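Local coordinates for protein oxalate biosynthetic component 1 (Burkholderia thailandensis, PDB 5IKY) that produces oxalate as a bifunctional enzyme of quorum sensing-dependent oxalogenesis, combining an alpha/beta serine hydrolase with an additional lyase activity, at residues Leu109-Leu120 / Asp146-Ile156. Numbering follows the deposited sequence.
Sequences LAQPPLITRNTL and DGSLTWAHDRI
Leu109 drops its CD1 methyl into the loop 153-155, 3.3 Å from His153 O, and crosses the side chain of Ile156, the first residue of strand 156-160, at about a right angle; strand 60-64 touches both residues. From there 109-120 runs antiparallel to 146-156, and its strand 114-115 forms an edge of a small three-stranded antiparallel sheet, 114-115/149-150/142-143, in the N-terminal region of the enzyme. Pro112 lays CB against Trp151 O. Pro113 sets CD at the edge of the Trp151 indole, near its plane, while CG reaches Ile156 CD1 at 4.0 Å. Its carbonyl O takes two donors, Trp151 N lying in the carbonyl plane and Thr150 OG1 tilted 31° from it. Leu114 and Thr150 form the non-hydrogen-bonded pair, where Leu114 CD1 also meets Ser148 CB. Ile115 and Leu149 are the hydrogen-bonded pair, joined by Ile115 N to Leu149 O (2.8 Å) and Leu149 N to Ile115 O (3.0 Å); both side chains turn to the face covered by helix 126-138. Thr116 holds the N-cap position, its OG1 accepting a weak bond from Thr119 N. With chi1 at -55°, Ser148 OG swings away from its own carbonyl carbon to accept from Arg117 N at 2.9 Å and donate to Asp146 OD1 at 2.7 Å, on the anti side, 33° out of the carboxylate plane. The Arg117 guanidinium reaches on to a salt bridge with Glu121. Leu120 CD1 meets Leu149 CD1 crosswise at 3.9 Å.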
ATOM      1  N   LEU A 109      -1.080 -36.601  10.500  1.00 71.65           N
ATOM      2  CA  LEU A 109      -1.744 -35.315  10.344  1.00 61.23           C
ATOM      3  C   LEU A 109      -2.525 -35.239   9.041  1.00 61.68           C
ATOM      4  O   LEU A 109      -2.548 -34.196   8.386  1.00 86.53           O
ATOM      5  CB  LEU A 109      -0.720 -34.183  10.406  1.00 59.59           C
ATOM      6  CG  LEU A 109       0.075 -34.120  11.711  1.00 64.41           C
ATOM      7  CD1 LEU A 109       1.103 -33.022  11.649  1.00 61.10           C
ATOM      8  CD2 LEU A 109      -0.864 -33.908  12.885  1.00 73.89           C
ATOM      9  N   ALA A 110      -3.157 -36.349   8.669  1.00 76.88           N
ATOM     10  CA  ALA A 110      -3.974 -36.411   7.460  1.00 81.95           C
ATOM     11  C   ALA A 110      -5.105 -35.421   7.548  1.00 93.02           C
ATOM     12  O   ALA A 110      -5.572 -34.885   6.555  1.00107.23           O
ATOM     13  CB  ALA A 110      -4.528 -37.807   7.262  1.00 65.77           C
ATOM     14  N   GLN A 111      -5.521 -35.185   8.782  1.00 91.04           N
ATOM     15  CA  GLN A 111      -6.649 -34.330   9.074  1.00101.78           C
ATOM     16  C   GLN A 111      -6.192 -33.434  10.237  1.00 82.85           C
ATOM     17  O   GLN A 111      -5.723 -33.939  11.263  1.00 83.05           O
ATOM     18  CB  GLN A 111      -7.859 -35.255   9.289  1.00111.73           C
ATOM     19  CG  GLN A 111      -9.221 -34.991   8.539  1.00134.53           C
ATOM     20  CD  GLN A 111      -9.154 -34.428   7.047  1.00143.57           C
ATOM     21  OE1 GLN A 111     -10.211 -34.183   6.409  1.00146.38           O
ATOM     22  NE2 GLN A 111      -7.968 -33.985   6.639  1.00141.65           N
ATOM     23  N   PRO A 112      -6.199 -32.094  10.002  1.00 67.17           N
ATOM     24  CA  PRO A 112      -5.576 -31.145  10.943  1.00 72.66           C
ATOM     25  C   PRO A 112      -6.071 -31.299  12.371  1.00 62.67           C
ATOM     26  O   PRO A 112      -7.276 -31.415  12.555  1.00 75.19           O
ATOM     27  CB  PRO A 112      -5.975 -29.779  10.390  1.00 65.55           C
ATOM     28  CG  PRO A 112      -6.187 -29.991   8.955  1.00 62.16           C
ATOM     29  CD  PRO A 112      -6.718 -31.405   8.798  1.00 63.81           C
ATOM     30  N   PRO A 113      -5.151 -31.312  13.355  1.00 66.84           N
ATOM     31  CA  PRO A 113      -5.514 -31.289  14.776  1.00 63.42           C
ATOM     32  C   PRO A 113      -6.413 -30.101  15.094  1.00 63.50           C
ATOM     33  O   PRO A 113      -6.084 -28.974  14.728  1.00 75.34           O
ATOM     34  CB  PRO A 113      -4.164 -31.160  15.486  1.00 66.86           C
ATOM     35  CG  PRO A 113      -3.202 -31.793  14.556  1.00 71.98           C
ATOM     36  CD  PRO A 113      -3.696 -31.475  13.166  1.00 68.08           C
ATOM     37  N   LEU A 114      -7.536 -30.353  15.757  1.00 70.22           N
ATOM     38  CA  LEU A 114      -8.497 -29.297  16.038  1.00 66.66           C
ATOM     39  C   LEU A 114      -9.032 -29.391  17.457  1.00 60.82           C
ATOM     40  O   LEU A 114      -9.634 -30.395  17.841  1.00 73.67           O
ATOM     41  CB  LEU A 114      -9.660 -29.351  15.045  1.00 68.45           C
ATOM     42  CG  LEU A 114     -10.794 -28.352  15.277  1.00 66.53           C
ATOM     43  CD1 LEU A 114     -10.359 -26.951  14.887  1.00 59.41           C
ATOM     44  CD2 LEU A 114     -12.040 -28.765  14.510  1.00 74.49           C
ATOM     45  N   ILE A 115      -8.794 -28.342  18.234  1.00 59.94           N
ATOM     46  CA  ILE A 115      -9.401 -28.204  19.548  1.00 65.44           C
ATOM     47  C   ILE A 115     -10.544 -27.202  19.438  1.00 70.82           C
ATOM     48  O   ILE A 115     -10.320 -25.992  19.344  1.00 65.78           O
ATOM     49  CB  ILE A 115      -8.380 -27.747  20.604  1.00 74.68           C
ATOM     50  CG1 ILE A 115      -7.232 -28.753  20.690  1.00 59.82           C
ATOM     51  CG2 ILE A 115      -9.051 -27.570  21.958  1.00 67.04           C
ATOM     52  CD1 ILE A 115      -6.179 -28.393  21.706  1.00 68.31           C
ATOM     53  N   THR A 116     -11.768 -27.718  19.432  1.00 70.79           N
ATOM     54  CA  THR A 116     -12.948 -26.900  19.171  1.00 77.91           C
ATOM     55  C   THR A 116     -13.198 -25.862  20.256  1.00 79.87           C
ATOM     56  O   THR A 116     -12.791 -26.032  21.405  1.00 82.22           O
ATOM     57  CB  THR A 116     -14.210 -27.769  19.028  1.00 72.69           C
ATOM     58  OG1 THR A 116     -14.364 -28.584  20.196  1.00 86.05           O
ATOM     59  CG2 THR A 116     -14.104 -28.660  17.801  1.00 69.10           C
ATOM     60  N   ARG A 117     -13.876 -24.787  19.870  1.00 77.25           N
ATOM     61  CA  ARG A 117     -14.251 -23.723  20.792  1.00 78.39           C
ATOM     62  C   ARG A 117     -15.124 -24.260  21.922  1.00 77.96           C
ATOM     63  O   ARG A 117     -14.987 -23.851  23.075  1.00 78.14           O
ATOM     64  CB  ARG A 117     -14.972 -22.605  20.034  1.00 77.95           C
ATOM     65  CG  ARG A 117     -15.669 -21.582  20.911  1.00 80.75           C
ATOM     66  CD  ARG A 117     -15.645 -20.209  20.261  1.00 99.23           C
ATOM     67  NE  ARG A 117     -16.445 -19.235  20.998  1.00122.26           N
ATOM     68  CZ  ARG A 117     -16.064 -18.658  22.132  1.00131.83           C
ATOM     69  NH1 ARG A 117     -16.855 -17.779  22.733  1.00131.71           N
ATOM     70  NH2 ARG A 117     -14.895 -18.966  22.674  1.00134.58           N
ATOM     71  N   ASN A 118     -16.014 -25.189  21.585  1.00 78.40           N
ATOM     72  CA  ASN A 118     -16.878 -25.815  22.579  1.00 85.04           C
ATOM     73  C   ASN A 118     -16.085 -26.597  23.622  1.00 88.17           C
ATOM     74  O   ASN A 118     -16.438 -26.605  24.802  1.00100.90           O
ATOM     75  CB  ASN A 118     -17.893 -26.734  21.897  1.00103.49           C
ATOM     76  CG  ASN A 118     -19.033 -25.969  21.258  1.00118.98           C
ATOM     77  OD1 ASN A 118     -19.522 -24.984  21.812  1.00132.22           O
ATOM     78  ND2 ASN A 118     -19.465 -26.418  20.084  1.00120.09           N
ATOM     79  N   THR A 119     -15.013 -27.252  23.185  1.00 77.72           N
ATOM     80  CA  THR A 119     -14.157 -28.010  24.092  1.00 78.33           C
ATOM     81  C   THR A 119     -13.480 -27.095  25.108  1.00 86.29           C
ATOM     82  O   THR A 119     -13.439 -27.397  26.301  1.00 92.41           O
ATOM     83  CB  THR A 119     -13.081 -28.801  23.324  1.00 73.02           C
ATOM     84  OG1 THR A 119     -13.708 -29.745  22.448  1.00 68.84           O
ATOM     85  CG2 THR A 119     -12.167 -29.542  24.292  1.00 65.61           C
ATOM     86  N   LEU A 120     -12.957 -25.973  24.627  1.00 80.86           N
ATOM     87  CA  LEU A 120     -12.278 -25.013  25.489  1.00 93.60           C
ATOM     88  C   LEU A 120     -13.245 -24.342  26.461  1.00 91.43           C
ATOM     89  O   LEU A 120     -12.918 -24.137  27.631  1.00 86.60           O
ATOM     90  CB  LEU A 120     -11.566 -23.951  24.649  1.00 83.43           C
ATOM     91  CG  LEU A 120     -10.353 -24.429  23.851  1.00 82.28           C
ATOM     92  CD1 LEU A 120      -9.881 -23.346  22.888  1.00 86.04           C
ATOM     93  CD2 LEU A 120      -9.232 -24.843  24.794  1.00 69.62           C
ATOM     94  N   ASP A 146     -14.231 -19.621  13.702  1.00 82.24           N
ATOM     95  CA  ASP A 146     -15.118 -20.201  14.701  1.00 81.19           C
ATOM     96  C   ASP A 146     -14.656 -19.873  16.120  1.00 81.45           C
ATOM     97  O   ASP A 146     -15.470 -19.703  17.026  1.00 83.72           O
ATOM     98  CB  ASP A 146     -15.197 -21.717  14.502  1.00 79.89           C
ATOM     99  CG  ASP A 146     -15.955 -22.416  15.611  1.00124.62           C
ATOM    100  OD1 ASP A 146     -15.323 -22.780  16.625  1.00141.34           O
ATOM    101  OD2 ASP A 146     -17.180 -22.611  15.465  1.00145.85           O
ATOM    102  N   GLY A 147     -13.342 -19.784  16.304  1.00 85.23           N
ATOM    103  CA  GLY A 147     -12.774 -19.522  17.612  1.00 69.99           C
ATOM    104  C   GLY A 147     -12.063 -20.738  18.176  1.00 75.92           C
ATOM    105  O   GLY A 147     -11.741 -20.788  19.361  1.00 73.77           O
ATOM    106  N   SER A 148     -11.823 -21.725  17.317  1.00 78.00           N
ATOM    107  CA  SER A 148     -11.133 -22.945  17.718  1.00 58.94           C
ATOM    108  C   SER A 148      -9.634 -22.839  17.459  1.00 68.33           C
ATOM    109  O   SER A 148      -9.174 -21.904  16.805  1.00 70.46           O
ATOM    110  CB  SER A 148     -11.704 -24.152  16.974  1.00 64.15           C
ATOM    111  OG  SER A 148     -13.104 -24.252  17.163  1.00 85.28           O
ATOM    112  N   LEU A 149      -8.877 -23.801  17.976  1.00 70.19           N
ATOM    113  CA  LEU A 149      -7.438 -23.854  17.743  1.00 61.88           C
ATOM    114  C   LEU A 149      -7.101 -24.999  16.793  1.00 63.03           C
ATOM    115  O   LEU A 149      -7.623 -26.106  16.934  1.00 71.95           O
ATOM    116  CB  LEU A 149      -6.685 -24.014  19.064  1.00 55.33           C
ATOM    117  CG  LEU A 149      -6.887 -22.895  20.089  1.00 62.02           C
ATOM    118  CD1 LEU A 149      -6.250 -23.263  21.420  1.00 60.35           C
ATOM    119  CD2 LEU A 149      -6.323 -21.580  19.566  1.00 55.75           C
ATOM    120  N   THR A 150      -6.234 -24.732  15.821  1.00 62.53           N
ATOM    121  CA  THR A 150      -5.886 -25.734  14.822  1.00 63.34           C
ATOM    122  C   THR A 150      -4.409 -25.690  14.439  1.00 62.82           C
ATOM    123  O   THR A 150      -3.721 -24.694  14.669  1.00 63.31           O
ATOM    124  CB  THR A 150      -6.734 -25.568  13.544  1.00 55.54           C
ATOM    125  OG1 THR A 150      -6.358 -26.562  12.584  1.00 85.61           O
ATOM    126  CG2 THR A 150      -6.526 -24.188  12.944  1.00 56.12           C
ATOM    127  N   TRP A 151      -3.936 -26.782  13.848  1.00 77.06           N
ATOM    128  CA  TRP A 151      -2.549 -26.910  13.417  1.00 62.18           C
ATOM    129  C   TRP A 151      -2.504 -27.291  11.938  1.00 66.42           C
ATOM    130  O   TRP A 151      -3.128 -28.269  11.526  1.00 69.20           O
ATOM    131  CB  TRP A 151      -1.825 -27.952  14.271  1.00 62.38           C
ATOM    132  CG  TRP A 151      -0.402 -28.173  13.888  1.00 60.41           C
ATOM    133  CD1 TRP A 151       0.080 -29.119  13.031  1.00 54.54           C
ATOM    134  CD2 TRP A 151       0.734 -27.439  14.356  1.00 52.95           C
ATOM    135  NE1 TRP A 151       1.445 -29.015  12.932  1.00 63.54           N
ATOM    136  CE2 TRP A 151       1.872 -27.991  13.738  1.00 52.86           C
ATOM    137  CE3 TRP A 151       0.899 -26.365  15.237  1.00 52.23           C
ATOM    138  CZ2 TRP A 151       3.157 -27.507  13.971  1.00 51.99           C
ATOM    139  CZ3 TRP A 151       2.173 -25.884  15.465  1.00 51.25           C
ATOM    140  CH2 TRP A 151       3.286 -26.455  14.835  1.00 60.52           C
ATOM    141  N   ALA A 152      -1.759 -26.524  11.146  1.00 57.50           N
ATOM    142  CA  ALA A 152      -1.835 -26.635   9.688  1.00 59.22           C
ATOM    143  C   ALA A 152      -0.683 -27.408   9.043  1.00 57.79           C
ATOM    144  O   ALA A 152      -0.798 -27.856   7.902  1.00 73.08           O
ATOM    145  CB  ALA A 152      -1.918 -25.242   9.078  1.00 52.40           C
ATOM    146  N   HIS A 153       0.422 -27.562   9.764  1.00 57.52           N
ATOM    147  CA  HIS A 153       1.641 -28.123   9.182  1.00 53.08           C
ATOM    148  C   HIS A 153       1.641 -29.654   9.155  1.00 64.74           C
ATOM    149  O   HIS A 153       0.830 -30.292   9.828  1.00 61.97           O
ATOM    150  CB  HIS A 153       2.858 -27.602   9.943  1.00 52.12           C
ATOM    151  CG  HIS A 153       2.864 -26.114  10.110  1.00 68.54           C
ATOM    152  ND1 HIS A 153       2.423 -25.492  11.259  1.00 78.59           N
ATOM    153  CD2 HIS A 153       3.236 -25.123   9.265  1.00 61.94           C
ATOM    154  CE1 HIS A 153       2.540 -24.183  11.121  1.00 65.69           C
ATOM    155  NE2 HIS A 153       3.029 -23.932   9.921  1.00 68.15           N
ATOM    156  N   ASP A 154       2.548 -30.237   8.373  1.00 62.80           N
ATOM    157  CA  ASP A 154       2.571 -31.689   8.179  1.00 76.07           C
ATOM    158  C   ASP A 154       3.406 -32.401   9.240  1.00 56.23           C
ATOM    159  O   ASP A 154       3.508 -33.628   9.245  1.00 73.50           O
ATOM    160  CB  ASP A 154       3.088 -32.045   6.780  1.00 56.34           C
ATOM    161  CG  ASP A 154       4.413 -31.382   6.450  1.00 80.16           C
ATOM    162  OD1 ASP A 154       5.044 -30.797   7.355  1.00 87.74           O
ATOM    163  OD2 ASP A 154       4.834 -31.465   5.277  1.00 78.58           O
ATOM    164  N   ARG A 155       4.016 -31.618  10.120  1.00 73.27           N
ATOM    165  CA  ARG A 155       4.673 -32.140  11.310  1.00 64.64           C
ATOM    166  C   ARG A 155       4.024 -31.494  12.522  1.00 63.69           C
ATOM    167  O   ARG A 155       3.383 -30.451  12.400  1.00 75.13           O
ATOM    168  CB  ARG A 155       6.172 -31.840  11.304  1.00 79.94           C
ATOM    169  CG  ARG A 155       6.985 -32.555  10.243  1.00 78.70           C
ATOM    170  CD  ARG A 155       8.422 -32.052  10.280  1.00 85.97           C
ATOM    171  NE  ARG A 155       9.293 -32.756   9.345  1.00 96.86           N
ATOM    172  CZ  ARG A 155      10.507 -33.199   9.651  1.00 95.58           C
ATOM    173  NH1 ARG A 155      11.237 -33.828   8.739  1.00 82.93           N
ATOM    174  NH2 ARG A 155      10.992 -33.012  10.871  1.00102.66           N
ATOM    175  N   ILE A 156       4.188 -32.105  13.687  1.00 55.59           N
ATOM    176  CA  ILE A 156       3.727 -31.481  14.917  1.00 55.27           C
ATOM    177  C   ILE A 156       4.540 -31.978  16.106  1.00 55.59           C
ATOM    178  O   ILE A 156       5.002 -33.116  16.130  1.00 64.80           O
ATOM    179  CB  ILE A 156       2.215 -31.729  15.159  1.00 57.57           C
ATOM    180  CG1 ILE A 156       1.680 -30.769  16.228  1.00 55.58           C
ATOM    181  CG2 ILE A 156       1.946 -33.183  15.523  1.00 57.58           C
ATOM    182  CD1 ILE A 156       0.176 -30.754  16.346  1.00 61.95           C
TER
HETATM  183  O   HOH W   1     -16.860 -25.350  18.374  1.00 82.53           O